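Local coordinates for protein homoserine dehydrogenase (Staphylococcus aureus M1064, PDB 4PG7) that catalyses the NAD(P)-dependent interconversion of aspartate semialdehyde and L-homoserine, a step of the aspartic acid pathway, at residues 82-85 and 86-90; 101-104 and 105-109; 125-129 and 130-134; 256-259 and 260-264; 292-295 and 296-299. All coordinates share one frame; numbering follows the deposited sequence.

Interactions 1, 2 and 3 all sit at helix beginnings beside the parallel sheet of the nucleotide-binding region. Interactions 1 and 2 touch through Trp-109, and interactions 2 and 3 through Asp-126, whose OD2 probably bonds Gly-102 N. The start of each helix is held differently: by a carboxylate at 82-90, by a threonine hydroxyl, just after a cis proline, at 101-109, and by a histidine ring at 125-134. Interactions 4 and 5 lie on the other side of the chain's centre, with centres about 14 Å apart. Interaction 4 closes a helix; interaction 5 is a mostly buried turn at the subunit interface, while interaction 1 has an exposed polar side and a buried apolar one.

Interaction 1: 82-85 and 86-90; sequences EDVN and EILND
Asp-83 and Glu-86 meet through the main chain, Glu-86 N donating to Asp-83 O at 3.1 Å from well above the carbonyl plane. Asp-83 is the N-cap of the short helix 84-88. Its carboxylate turns back over the first turn with CG anti to the backbone N (chi1 -171°), and OD1 accepts from Asn-85 N at 3.0 Å, also from above its plane.

Val-84 O is gripped twice. Leu-88 N reaches it at 2.9 Å in the carbonyl plane, and Ile-87 N comes in at 3.0 Å from above that plane. The next carbonyl, Asn-85 O, takes Asn-89 N at 2.9 Å. On the inner side Val-84 CG2 rests 3.9 Å from Leu-88 CD1, the two side chains crossing at a slant, while Ile-87 packs on Leu-63 and Ala-27 of the central sheet.

Glu-86, extended beyond CG, runs back past the helix start, where OE1 bonds Thr-81 OG1. The cap thus uses one acidic side chain to satisfy an early helix N-H, where a negative charge probably also suits the helix dipole, while Glu-86 is tied to strand 80-81 before the helix and Asp-90, after it, to Lys-60 of strand 55-63 by a salt bridge.

Interaction 2: 101-104 and 105-109; sequences GGIE and PTVDW
The indole of Trp-109 is covered on both faces: Pro-105 O lies 3.5 Å above one, offset toward the rim beside Thr-106 CA, and on the opposite face Val-84 CG2 sits 3.6 Å from Trp-109 CD2. The stretch is the turn from strand 95-98 into helix 106-115 in a Rossmann-type domain, with Pro-105 at the N-cap position. The peptide between Glu-104 and Pro-105 is cis and folds the chain sharply just before the helix; Pro-105 O then accepts from Trp-109 N one turn on.

Ahead of the proline, Ile-103 O receives Val-107 N in a fairly straight bond of 2.9 Å (166° at the hydrogen), although the donor stands above the carbonyl plane. The two side chains lie side by side and point the same way, with Ile-103 CG2 at 4.2 Å from Val-107 CG2. Both also lean on Leu-127 and His-131.

Gly-101 and Gly-102 run through positive phi, a bend in which Gly-102 uses both of its polar backbone atoms: its N meets Asp-126 and its O meets Asn-124. Thr-106 ties this bend to the helix. Its OG1 stands anti to the carbonyl carbon (chi1 -50°), directed back at the glycines, and the hydroxyl donates to Gly-101 O at 2.7 Å, tilted 21° from that carbonyl's plane.

Interaction 3: 125-129 and 130-134; sequences KDLLA and VHLKL. With ACT (acetate ion), chain C.
Leu-128 and His-131 form the tight part of this helix start. Leu-128, the N-cap residue, donates its backbone N-H to His-131 ND1 at 3.2 Å, and the donor lies almost exactly in the plane of the imidazole. The ring is placed for this by a chi1 of -54°, which sets CG beside its own backbone N and turns the edge back toward the preceding loop. It is the half of a capping box in which the side chain three residues into the helix accepts from the N-cap nitrogen, here with a histidine as the acceptor. The bond helps to set the rotation of the ring.

After it the regular helix bonds begin. Leu-128 O takes Leu-132 N at 3.0 Å, nearly in line with the C=O, and Ala-129 O takes Lys-133 N at 2.9 Å. Leu-127 fills the inner side, its CB 4.2 Å from Leu-132 CD2 and its CD1 at the same distance from His-131 CB.

The other side is looser. Val-130 and Lys-133 are exposed, and the lysine chain bends at chi2 on its way to a salt bridge with Asp-137. At the far end an acetate, probably from the crystallisation liquor, accepts from Lys-125 N through OXT at 3.3 Å, while Lys-125 NZ bonds Ala-150 O.

The segment joins strand 119-122 to helix 129-141. Leu-127 and His-131 pack on Val-107 of helix 106-115, whereas Ala-129 and Leu-132 face Val-227, Ile-228 and Tyr-231 of helix 220-234.

Interaction 4: 256-259 and 260-264; sequences INVA and DQLGY
Ala-259 and Tyr-264 make the closing contact of a Schellman motif, the C-terminal end of helix 253-262 where the chain turns directly into strand 264-275. Tyr-264 N donates to Ala-259 O at 2.8 Å, from above the carbonyl plane, and inside this loop Gly-263 N bonds Asp-260 O at 3.0 Å. Gly-263 has the positive phi (102°) that the turn needs.

The body of the helix is regular up to that point: Asp-260 N, Gln-261 N and Leu-262 N bond Ile-256 O, Asn-257 O and Val-258 O in order. On the inner side Val-258 CG1 and Leu-262 CD1 lie 4.0 Å apart, the side chains side by side and pointing the same way. Ala-259 CB lies 4.2 Å from Tyr-264 CB where the chain folds back. The phenol ring turns an edge to Ala-259 O, which lies near its plane.

Two waters finish the polar work. One donates to both Ile-256 O (2.8 Å) and Tyr-264 O (2.7 Å), joining the helix to the first strand residue. The second bridges Asn-257 O and Asp-260 OD2, and the same carboxylate forms a salt bridge through OD1 with Lys-290.

The bound lysine contacts Gly-250 and Thr-252 just ahead of this helix. Val-258 packs on Ala-408 and Tyr-410 of strand 404-411, Leu-262 on Val-418 of strand 414-422, Ala-259 and Tyr-264 on Leu-287 of strand 278-289, and Ile-256 on Met-189 of helix 180-192.

Interaction 5: 292-295 and 296-299; sequences HQLA and AVED
From His-292 to Val-297 the chain makes a run of overlapping turns: Val-297 N donates to Leu-294 O at 3.2 Å from above the carbonyl plane, Ala-296 N reaches Gln-293 O in a weak bond of 3.4 Å, and Ala-295 N bonds His-292 O, so each link spans three residues.

At the start of the turn, His-292 ND1 accepts from Leu-294 N at 3.1 Å, with the donor close to the ring plane, and the ring itself meets Tyr-305 with the planes inclined at about 50°. Leu-294 and Val-297 point into the protein; their contact is loose, CD2 to CG2 at 4.5 Å, and both also touch Ile-177 and Ala-303 of the adjoining strands.

Glu-298 folds back through a bent chain (chi2 -54°), bringing OE2 to 3.1 Å from Ala-295 O. Two acceptors this near one another have a shared donor, Lys-265 NZ; Lys-267 also forms a salt bridge with OE2, and OE1 bonds Ser-187 OG. This lysine pair probably keeps the carboxylate ionised.

Gln-293 faces the second subunit, its NE2 bonding Gln-293 O of that chain, while Val-297 packs on the same residue. The motif is a series of successive i to i+3 turns, helical in backbone angles at 293-295 but without regular helix bonds, linking strands 278-289 and 302-308 at the dimer interface.

Interaction 1: 82-85 and 86-90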
loop_
_atom_site.group_PDB
_atom_site.type_symbol
_atom_site.label_atom_id
_atom_site.label_comp_id
_atom_site.label_asym_id
_atom_site.label_seq_id
_atom_site.Cartn_x
_atom_site.Cartn_y
_atom_site.Cartn_z
ATOM N N GLU A 82 -19.789 25.185 -26.133
ATOM C CA GLU A 82 -19.396 24.069 -26.998
ATOM C C GLU A 82 -18.119 24.364 -27.775
ATOM O O GLU A 82 -17.642 23.516 -28.532
ATOM C CB GLU A 82 -20.512 23.739 -27.983
ATOM C CG GLU A 82 -21.715 23.096 -27.313
ATOM C CD GLU A 82 -22.920 23.018 -28.233
ATOM O OE1 GLU A 82 -22.749 23.226 -29.458
ATOM O OE2 GLU A 82 -24.034 22.751 -27.729
ATOM N N ASP A 83 -17.560 25.554 -27.576
ATOM C CA ASP A 83 -16.369 25.964 -28.304
ATOM C C ASP A 83 -15.149 25.990 -27.383
ATOM O O ASP A 83 -14.997 26.890 -26.563
ATOM C CB ASP A 83 -16.601 27.340 -28.949
ATOM C CG ASP A 83 -15.485 27.734 -29.897
ATOM O OD1 ASP A 83 -14.430 27.077 -29.887
ATOM O OD2 ASP A 83 -15.654 28.711 -30.652
ATOM N N VAL A 84 -14.289 24.990 -27.524
ATOM C CA VAL A 84 -13.079 24.872 -26.700
ATOM C C VAL A 84 -12.135 26.095 -26.812
ATOM O O VAL A 84 -11.449 26.454 -25.850
ATOM C CB VAL A 84 -12.311 23.568 -27.032
ATOM C CG1 VAL A 84 -11.742 23.611 -28.445
ATOM C CG2 VAL A 84 -11.228 23.313 -26.004
ATOM N N ASN A 85 -12.120 26.738 -27.978
ATOM C CA ASN A 85 -11.304 27.939 -28.200
ATOM C C ASN A 85 -11.702 29.116 -27.337
ATOM O O ASN A 85 -10.870 29.958 -26.999
ATOM C CB ASN A 85 -11.342 28.321 -29.674
ATOM C CG ASN A 85 -10.621 27.319 -30.526
ATOM O OD1 ASN A 85 -9.633 26.733 -30.097
ATOM N ND2 ASN A 85 -11.115 27.106 -31.734
ATOM N N GLU A 86 -12.975 29.178 -26.983
ATOM C CA GLU A 86 -13.446 30.184 -26.059
ATOM C C GLU A 86 -12.735 30.051 -24.714
ATOM O O GLU A 86 -12.497 31.041 -24.015
ATOM C CB GLU A 86 -14.962 30.069 -25.892
ATOM C CG GLU A 86 -15.558 31.123 -24.970
ATOM C CD GLU A 86 -17.069 31.259 -25.105
ATOM O OE1 GLU A 86 -17.734 30.324 -25.605
ATOM O OE2 GLU A 86 -17.583 32.335 -24.732
ATOM N N ILE A 87 -12.397 28.819 -24.356
ATOM C CA ILE A 87 -11.696 28.558 -23.125
ATOM C C ILE A 87 -10.194 28.734 -23.325
ATOM O O ILE A 87 -9.533 29.357 -22.506
ATOM C CB ILE A 87 -12.007 27.127 -22.604
ATOM C CG1 ILE A 87 -13.440 27.061 -22.101
ATOM C CG2 ILE A 87 -11.048 26.732 -21.502
ATOM C CD1 ILE A 87 -13.973 25.650 -21.920
ATOM N N LEU A 88 -9.653 28.179 -24.405
ATOM C CA LEU A 88 -8.206 28.218 -24.629
ATOM C C LEU A 88 -7.701 29.648 -24.876
ATOM O O LEU A 88 -6.546 29.952 -24.590
ATOM C CB LEU A 88 -7.800 27.296 -25.786
ATOM C CG LEU A 88 -8.087 25.802 -25.579
ATOM C CD1 LEU A 88 -7.851 25.001 -26.852
ATOM C CD2 LEU A 88 -7.261 25.243 -24.436
ATOM N N ASN A 89 -8.552 30.514 -25.401
ATOM C CA ASN A 89 -8.152 31.897 -25.655
ATOM C C ASN A 89 -8.448 32.850 -24.500
ATOM O O ASN A 89 -8.186 34.053 -24.618
ATOM C CB ASN A 89 -8.814 32.411 -26.939
ATOM C CG ASN A 89 -8.319 31.686 -28.180
ATOM O OD1 ASN A 89 -7.267 31.055 -28.163
ATOM N ND2 ASN A 89 -9.097 31.741 -29.248
ATOM N N ASP A 90 -8.997 32.343 -23.396
ATOM C CA ASP A 90 -9.361 33.215 -22.280
ATOM C C ASP A 90 -8.146 33.426 -21.384
ATOM O O ASP A 90 -7.819 32.558 -20.562
ATOM C CB ASP A 90 -10.534 32.626 -21.485
ATOM C CG ASP A 90 -11.068 33.584 -20.426
ATOM O OD1 ASP A 90 -10.349 34.539 -20.039
ATOM O OD2 ASP A 90 -12.220 33.400 -19.991
#

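Interaction 2: 101-104 and 105-109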
loop_
_atom_site.group_PDB
_atom_site.type_symbol
_atom_site.label_atom_id
_atom_site.label_comp_id
_atom_site.label_asym_id
_atom_site.label_seq_id
_atom_site.Cartn_x
_atom_site.Cartn_y
_atom_site.Cartn_z
ATOM N N GLY A 101 -11.918 12.980 -21.330
ATOM C CA GLY A 101 -11.462 11.735 -21.919
ATOM C C GLY A 101 -11.018 11.963 -23.341
ATOM O O GLY A 101 -11.121 13.084 -23.883
ATOM N N GLY A 102 -10.496 10.906 -23.944
ATOM C CA GLY A 102 -10.083 10.931 -25.346
ATOM C C GLY A 102 -8.646 11.369 -25.546
ATOM O O GLY A 102 -8.074 12.079 -24.718
ATOM N N ILE A 103 -8.066 10.943 -26.660
ATOM C CA ILE A 103 -6.718 11.344 -27.039
ATOM C C ILE A 103 -6.770 12.482 -28.041
ATOM O O ILE A 103 -6.063 13.474 -27.890
ATOM C CB ILE A 103 -5.927 10.172 -27.643
ATOM C CG1 ILE A 103 -5.802 9.043 -26.621
ATOM C CG2 ILE A 103 -4.538 10.626 -28.103
ATOM C CD1 ILE A 103 -5.209 9.483 -25.299
ATOM N N GLU A 104 -7.579 12.317 -29.083
ATOM C CA GLU A 104 -7.760 13.355 -30.068
ATOM C C GLU A 104 -9.219 13.792 -30.059
ATOM O O GLU A 104 -10.117 12.954 -30.105
ATOM C CB GLU A 104 -7.322 12.845 -31.437
ATOM C CG GLU A 104 -5.904 12.292 -31.425
ATOM C CD GLU A 104 -5.521 11.591 -32.713
ATOM O OE1 GLU A 104 -4.677 10.667 -32.648
ATOM O OE2 GLU A 104 -6.063 11.947 -33.780
ATOM N N PRO A 105 -9.467 15.109 -29.959
ATOM C CA PRO A 105 -8.505 16.211 -29.957
ATOM C C PRO A 105 -7.994 16.629 -28.560
ATOM O O PRO A 105 -7.277 17.633 -28.443
ATOM C CB PRO A 105 -9.325 17.351 -30.560
ATOM C CG PRO A 105 -10.720 17.082 -30.088
ATOM C CD PRO A 105 -10.844 15.606 -29.801
ATOM N N THR A 106 -8.342 15.861 -27.526
ATOM C CA THR A 106 -8.147 16.286 -26.138
ATOM C C THR A 106 -6.705 16.633 -25.783
ATOM O O THR A 106 -6.456 17.654 -25.138
ATOM C CB THR A 106 -8.638 15.204 -25.163
ATOM O OG1 THR A 106 -9.956 14.809 -25.540
ATOM C CG2 THR A 106 -8.672 15.714 -23.730
ATOM N N VAL A 107 -5.761 15.796 -26.194
ATOM C CA VAL A 107 -4.352 16.048 -25.874
ATOM C C VAL A 107 -3.854 17.371 -26.480
ATOM O O VAL A 107 -3.119 18.109 -25.825
ATOM C CB VAL A 107 -3.439 14.866 -26.274
ATOM C CG1 VAL A 107 -1.973 15.249 -26.151
ATOM C CG2 VAL A 107 -3.724 13.677 -25.376
ATOM N N ASP A 108 -4.267 17.667 -27.708
ATOM C CA ASP A 108 -3.920 18.946 -28.346
ATOM C C ASP A 108 -4.488 20.148 -27.581
ATOM O O ASP A 108 -3.825 21.178 -27.475
ATOM C CB ASP A 108 -4.394 18.981 -29.803
ATOM C CG ASP A 108 -3.585 18.055 -30.713
ATOM O OD1 ASP A 108 -2.389 17.772 -30.417
ATOM O OD2 ASP A 108 -4.149 17.612 -31.740
ATOM N N TRP A 109 -5.696 20.003 -27.035
ATOM C CA TRP A 109 -6.265 21.029 -26.180
ATOM C C TRP A 109 -5.350 21.293 -25.000
ATOM O O TRP A 109 -5.100 22.445 -24.643
ATOM C CB TRP A 109 -7.640 20.623 -25.639
ATOM C CG TRP A 109 -8.689 20.452 -26.676
ATOM C CD1 TRP A 109 -8.613 20.799 -27.983
ATOM C CD2 TRP A 109 -10.000 19.923 -26.471
ATOM N NE1 TRP A 109 -9.798 20.512 -28.613
ATOM C CE2 TRP A 109 -10.663 19.966 -27.707
ATOM C CE3 TRP A 109 -10.669 19.389 -25.363
ATOM C CZ2 TRP A 109 -11.971 19.510 -27.873
ATOM C CZ3 TRP A 109 -11.972 18.927 -25.531
ATOM C CH2 TRP A 109 -12.608 18.997 -26.777
#

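Interaction 3: 125-129 and 130-134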
loop_
_atom_site.group_PDB
_atom_site.type_symbol
_atom_site.label_atom_id
_atom_site.label_comp_id
_atom_site.label_asym_id
_atom_site.label_seq_id
_atom_site.Cartn_x
_atom_site.Cartn_y
_atom_site.Cartn_z
ATOM N N LYS A 125 -8.847 9.213 -18.484
ATOM C CA LYS A 125 -8.513 7.786 -18.313
ATOM C C LYS A 125 -7.919 7.152 -19.547
ATOM O O LYS A 125 -7.460 6.017 -19.487
ATOM C CB LYS A 125 -9.756 6.979 -17.927
ATOM C CG LYS A 125 -10.388 7.395 -16.612
ATOM C CD LYS A 125 -9.425 7.217 -15.446
ATOM C CE LYS A 125 -10.156 7.284 -14.110
ATOM N NZ LYS A 125 -9.272 6.878 -12.983
ATOM N N ASP A 126 -7.944 7.864 -20.666
ATOM C CA ASP A 126 -7.406 7.339 -21.909
ATOM C C ASP A 126 -5.943 7.702 -22.132
ATOM O O ASP A 126 -5.333 7.192 -23.066
ATOM C CB ASP A 126 -8.248 7.826 -23.083
ATOM C CG ASP A 126 -9.716 7.504 -22.912
ATOM O OD1 ASP A 126 -10.034 6.342 -22.602
ATOM O OD2 ASP A 126 -10.563 8.418 -23.066
ATOM N N LEU A 127 -5.391 8.603 -21.312
ATOM C CA LEU A 127 -3.978 9.002 -21.437
ATOM C C LEU A 127 -3.050 7.822 -21.146
ATOM O O LEU A 127 -3.244 7.082 -20.182
ATOM C CB LEU A 127 -3.619 10.120 -20.456
ATOM C CG LEU A 127 -3.811 11.611 -20.793
ATOM C CD1 LEU A 127 -4.422 11.911 -22.162
ATOM C CD2 LEU A 127 -4.398 12.363 -19.624
ATOM N N LEU A 128 -2.026 7.683 -21.975
ATOM C CA LEU A 128 -1.025 6.643 -21.823
ATOM C C LEU A 128 0.308 7.336 -21.567
ATOM O O LEU A 128 0.359 8.576 -21.448
ATOM C CB LEU A 128 -1.006 5.749 -23.065
ATOM C CG LEU A 128 -2.274 4.895 -23.205
ATOM C CD1 LEU A 128 -2.415 4.283 -24.593
ATOM C CD2 LEU A 128 -2.321 3.802 -22.156
ATOM N N ALA A 129 1.380 6.553 -21.471
ATOM C CA ALA A 129 2.663 7.075 -21.057
ATOM C C ALA A 129 3.202 8.108 -22.048
ATOM O O ALA A 129 3.744 9.127 -21.632
ATOM C CB ALA A 129 3.671 5.954 -20.878
ATOM N N VAL A 130 3.053 7.827 -23.340
ATOM C CA VAL A 130 3.493 8.743 -24.399
ATOM C C VAL A 130 2.899 10.134 -24.156
ATOM O O VAL A 130 3.601 11.153 -24.212
ATOM C CB VAL A 130 3.086 8.231 -25.804
ATOM C CG1 VAL A 130 3.325 9.295 -26.876
ATOM C CG2 VAL A 130 3.885 6.984 -26.169
ATOM N N HIS A 131 1.617 10.146 -23.821
ATOM C CA HIS A 131 0.889 11.377 -23.616
ATOM C C HIS A 131 1.334 12.108 -22.353
ATOM O O HIS A 131 1.550 13.325 -22.383
ATOM C CB HIS A 131 -0.617 11.070 -23.619
ATOM C CG HIS A 131 -1.054 10.337 -24.851
ATOM N ND1 HIS A 131 -1.534 9.044 -24.830
ATOM C CD2 HIS A 131 -0.987 10.687 -26.155
ATOM C CE1 HIS A 131 -1.795 8.645 -26.061
ATOM N NE2 HIS A 131 -1.463 9.623 -26.886
ATOM N N LEU A 132 1.454 11.382 -21.247
ATOM C CA LEU A 132 1.844 11.987 -19.977
ATOM C C LEU A 132 3.249 12.573 -20.046
ATOM O O LEU A 132 3.526 13.608 -19.437
ATOM C CB LEU A 132 1.778 10.976 -18.835
ATOM C CG LEU A 132 0.388 10.429 -18.497
ATOM C CD1 LEU A 132 0.512 9.296 -17.479
ATOM C CD2 LEU A 132 -0.545 11.529 -17.994
ATOM N N LYS A 133 4.120 11.901 -20.788
ATOM C CA LYS A 133 5.493 12.333 -20.948
ATOM C C LYS A 133 5.541 13.681 -21.656
ATOM O O LYS A 133 6.137 14.634 -21.142
ATOM C CB LYS A 133 6.274 11.285 -21.738
ATOM C CG LYS A 133 7.646 11.716 -22.205
ATOM C CD LYS A 133 8.535 12.149 -21.054
ATOM C CE LYS A 133 9.999 12.193 -21.484
ATOM N NZ LYS A 133 10.815 13.031 -20.558
ATOM N N LEU A 134 4.921 13.744 -22.832
ATOM C CA LEU A 134 4.944 14.957 -23.637
ATOM C C LEU A 134 4.246 16.116 -22.911
ATOM O O LEU A 134 4.680 17.253 -23.031
ATOM C CB LEU A 134 4.363 14.709 -25.045
ATOM C CG LEU A 134 2.851 14.727 -25.304
ATOM C CD1 LEU A 134 2.292 16.143 -25.531
ATOM C CD2 LEU A 134 2.556 13.873 -26.520
HETATM C C ACT C . -12.840 10.932 -18.155
HETATM O O ACT C . -12.729 11.314 -16.965
HETATM O OXT ACT C . -11.872 10.477 -18.782
HETATM C CH3 ACT C . -14.173 10.966 -18.842
#

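Interaction 4: 256-259 and 260-264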
loop_
_atom_site.group_PDB
_atom_site.type_symbol
_atom_site.label_atom_id
_atom_site.label_comp_id
_atom_site.label_asym_id
_atom_site.label_seq_id
_atom_site.Cartn_x
_atom_site.Cartn_y
_atom_site.Cartn_z
ATOM N N ILE A 256 -8.391 -23.776 -13.157
ATOM C CA ILE A 256 -8.459 -23.352 -11.787
ATOM C C ILE A 256 -8.289 -24.500 -10.798
ATOM O O ILE A 256 -7.543 -24.380 -9.822
ATOM C CB ILE A 256 -9.774 -22.593 -11.530
ATOM C CG1 ILE A 256 -9.646 -21.207 -12.140
ATOM C CG2 ILE A 256 -10.064 -22.498 -10.040
ATOM C CD1 ILE A 256 -10.929 -20.451 -12.227
ATOM N N ASN A 257 -8.979 -25.610 -11.035
ATOM C CA ASN A 257 -8.916 -26.754 -10.113
ATOM C C ASN A 257 -7.589 -27.528 -10.174
ATOM O O ASN A 257 -7.082 -27.998 -9.143
ATOM C CB ASN A 257 -10.125 -27.668 -10.319
ATOM C CG ASN A 257 -11.423 -27.005 -9.868
ATOM O OD1 ASN A 257 -11.400 -26.075 -9.081
ATOM N ND2 ASN A 257 -12.544 -27.467 -10.377
ATOM N N VAL A 258 -7.010 -27.621 -11.364
ATOM C CA VAL A 258 -5.700 -28.221 -11.496
ATOM C C VAL A 258 -4.638 -27.310 -10.828
ATOM O O VAL A 258 -3.793 -27.766 -10.058
ATOM C CB VAL A 258 -5.361 -28.459 -12.974
ATOM C CG1 VAL A 258 -3.925 -28.921 -13.138
ATOM C CG2 VAL A 258 -6.294 -29.498 -13.574
ATOM N N ALA A 259 -4.722 -26.008 -11.076
ATOM C CA ALA A 259 -3.840 -25.057 -10.391
ATOM C C ALA A 259 -3.972 -25.220 -8.889
ATOM O O ALA A 259 -2.976 -25.235 -8.139
ATOM C CB ALA A 259 -4.181 -23.631 -10.788
ATOM N N ASP A 260 -5.215 -25.325 -8.444
ATOM C CA ASP A 260 -5.509 -25.449 -7.034
ATOM C C ASP A 260 -4.800 -26.646 -6.412
ATOM O O ASP A 260 -4.165 -26.525 -5.333
ATOM C CB ASP A 260 -7.004 -25.599 -6.810
ATOM C CG ASP A 260 -7.319 -25.806 -5.340
ATOM O OD1 ASP A 260 -7.020 -24.916 -4.526
ATOM O OD2 ASP A 260 -7.752 -26.896 -4.992
ATOM N N GLN A 261 -4.945 -27.809 -7.048
ATOM C CA GLN A 261 -4.312 -29.041 -6.539
ATOM C C GLN A 261 -2.776 -28.922 -6.512
ATOM O O GLN A 261 -2.152 -29.489 -5.659
ATOM C CB GLN A 261 -4.760 -30.291 -7.304
ATOM C CG GLN A 261 -3.823 -30.805 -8.403
ATOM C CD GLN A 261 -4.250 -32.148 -9.018
ATOM O OE1 GLN A 261 -3.674 -33.181 -8.698
ATOM N NE2 GLN A 261 -5.240 -32.126 -9.931
ATOM N N LEU A 262 -2.201 -28.186 -7.453
ATOM C CA LEU A 262 -0.754 -27.917 -7.458
ATOM C C LEU A 262 -0.268 -26.846 -6.463
ATOM O O LEU A 262 0.946 -26.634 -6.328
ATOM C CB LEU A 262 -0.324 -27.510 -8.860
ATOM C CG LEU A 262 -0.439 -28.637 -9.897
ATOM C CD1 LEU A 262 -0.488 -28.033 -11.282
ATOM C CD2 LEU A 262 0.729 -29.590 -9.760
ATOM N N GLY A 263 -1.191 -26.146 -5.818
ATOM C CA GLY A 263 -0.857 -25.123 -4.824
ATOM C C GLY A 263 -0.948 -23.678 -5.290
ATOM O O GLY A 263 -0.323 -22.809 -4.692
ATOM N N TYR A 264 -1.717 -23.414 -6.349
ATOM C CA TYR A 264 -1.773 -22.101 -6.987
ATOM C C TYR A 264 -3.202 -21.622 -7.217
ATOM O O TYR A 264 -4.108 -22.432 -7.406
ATOM C CB TYR A 264 -1.093 -22.131 -8.362
ATOM C CG TYR A 264 0.358 -22.521 -8.325
ATOM C CD1 TYR A 264 1.363 -21.546 -8.178
ATOM C CD2 TYR A 264 0.732 -23.862 -8.372
ATOM C CE1 TYR A 264 2.705 -21.918 -8.110
ATOM C CE2 TYR A 264 2.068 -24.250 -8.325
ATOM C CZ TYR A 264 3.055 -23.276 -8.180
ATOM O OH TYR A 264 4.373 -23.660 -8.135
HETATM O O HOH W 1 -6.711 -22.248 -8.260
HETATM O O HOH W 2 -9.003 -28.545 -6.917
#

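Interaction 5: 292-295 and 296-299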
loop_
_atom_site.group_PDB
_atom_site.type_symbol
_atom_site.label_atom_id
_atom_site.label_comp_id
_atom_site.label_asym_id
_atom_site.label_seq_id
_atom_site.Cartn_x
_atom_site.Cartn_y
_atom_site.Cartn_z
ATOM N N HIS A 292 1.583 -16.439 -1.653
ATOM C CA HIS A 292 1.966 -15.092 -2.077
ATOM C C HIS A 292 0.858 -14.103 -1.691
ATOM O O HIS A 292 -0.335 -14.407 -1.819
ATOM C CB HIS A 292 2.168 -15.069 -3.593
ATOM C CG HIS A 292 2.970 -13.912 -4.087
ATOM N ND1 HIS A 292 2.424 -12.665 -4.306
ATOM C CD2 HIS A 292 4.285 -13.801 -4.402
ATOM C CE1 HIS A 292 3.358 -11.843 -4.753
ATOM N NE2 HIS A 292 4.502 -12.504 -4.794
ATOM N N GLN A 293 1.250 -12.909 -1.270
ATOM C CA GLN A 293 0.296 -11.869 -0.905
ATOM C C GLN A 293 -0.749 -11.623 -1.993
ATOM O O GLN A 293 -1.910 -11.384 -1.686
ATOM C CB GLN A 293 1.031 -10.575 -0.511
ATOM C CG GLN A 293 0.442 -9.735 0.620
ATOM C CD GLN A 293 -0.083 -10.465 1.850
ATOM O OE1 GLN A 293 0.610 -11.257 2.486
ATOM N NE2 GLN A 293 -1.322 -10.130 2.223
ATOM N N LEU A 294 -0.366 -11.687 -3.269
ATOM C CA LEU A 294 -1.312 -11.488 -4.361
ATOM C C LEU A 294 -2.370 -12.551 -4.468
ATOM O O LEU A 294 -3.461 -12.279 -4.980
ATOM C CB LEU A 294 -0.619 -11.363 -5.715
ATOM C CG LEU A 294 -0.015 -10.029 -6.074
ATOM C CD1 LEU A 294 0.679 -10.147 -7.422
ATOM C CD2 LEU A 294 -1.036 -8.910 -6.102
ATOM N N ALA A 295 -2.059 -13.770 -4.028
ATOM C CA ALA A 295 -2.987 -14.851 -4.161
ATOM C C ALA A 295 -4.281 -14.559 -3.400
ATOM O O ALA A 295 -5.330 -15.081 -3.761
ATOM C CB ALA A 295 -2.379 -16.163 -3.684
ATOM N N ALA A 296 -4.200 -13.757 -2.341
ATOM C CA ALA A 296 -5.344 -13.537 -1.443
ATOM C C ALA A 296 -6.246 -12.380 -1.888
ATOM O O ALA A 296 -7.295 -12.177 -1.305
ATOM C CB ALA A 296 -4.850 -13.264 -0.035
ATOM N N VAL A 297 -5.869 -11.677 -2.949
ATOM C CA VAL A 297 -6.606 -10.525 -3.435
ATOM C C VAL A 297 -7.797 -10.986 -4.295
ATOM O O VAL A 297 -7.618 -11.480 -5.419
ATOM C CB VAL A 297 -5.678 -9.609 -4.238
ATOM C CG1 VAL A 297 -6.427 -8.412 -4.792
ATOM C CG2 VAL A 297 -4.527 -9.142 -3.350
ATOM N N GLU A 298 -8.997 -10.840 -3.744
ATOM C CA GLU A 298 -10.213 -11.458 -4.285
ATOM C C GLU A 298 -11.228 -10.435 -4.738
ATOM O O GLU A 298 -11.145 -9.243 -4.400
ATOM C CB GLU A 298 -10.881 -12.363 -3.223
ATOM C CG GLU A 298 -10.057 -13.571 -2.788
ATOM C CD GLU A 298 -9.594 -14.468 -3.946
ATOM O OE1 GLU A 298 -10.341 -14.711 -4.921
ATOM O OE2 GLU A 298 -8.452 -14.945 -3.893
ATOM N N ASP A 299 -12.172 -10.915 -5.535
ATOM C CA ASP A 299 -13.309 -10.135 -5.993
ATOM C C ASP A 299 -12.858 -8.916 -6.773
ATOM O O ASP A 299 -11.901 -9.009 -7.530
ATOM C CB ASP A 299 -14.213 -9.814 -4.798
ATOM C CG ASP A 299 -14.631 -11.073 -4.067
ATOM O OD1 ASP A 299 -14.826 -12.123 -4.730
ATOM O OD2 ASP A 299 -14.755 -11.040 -2.832
#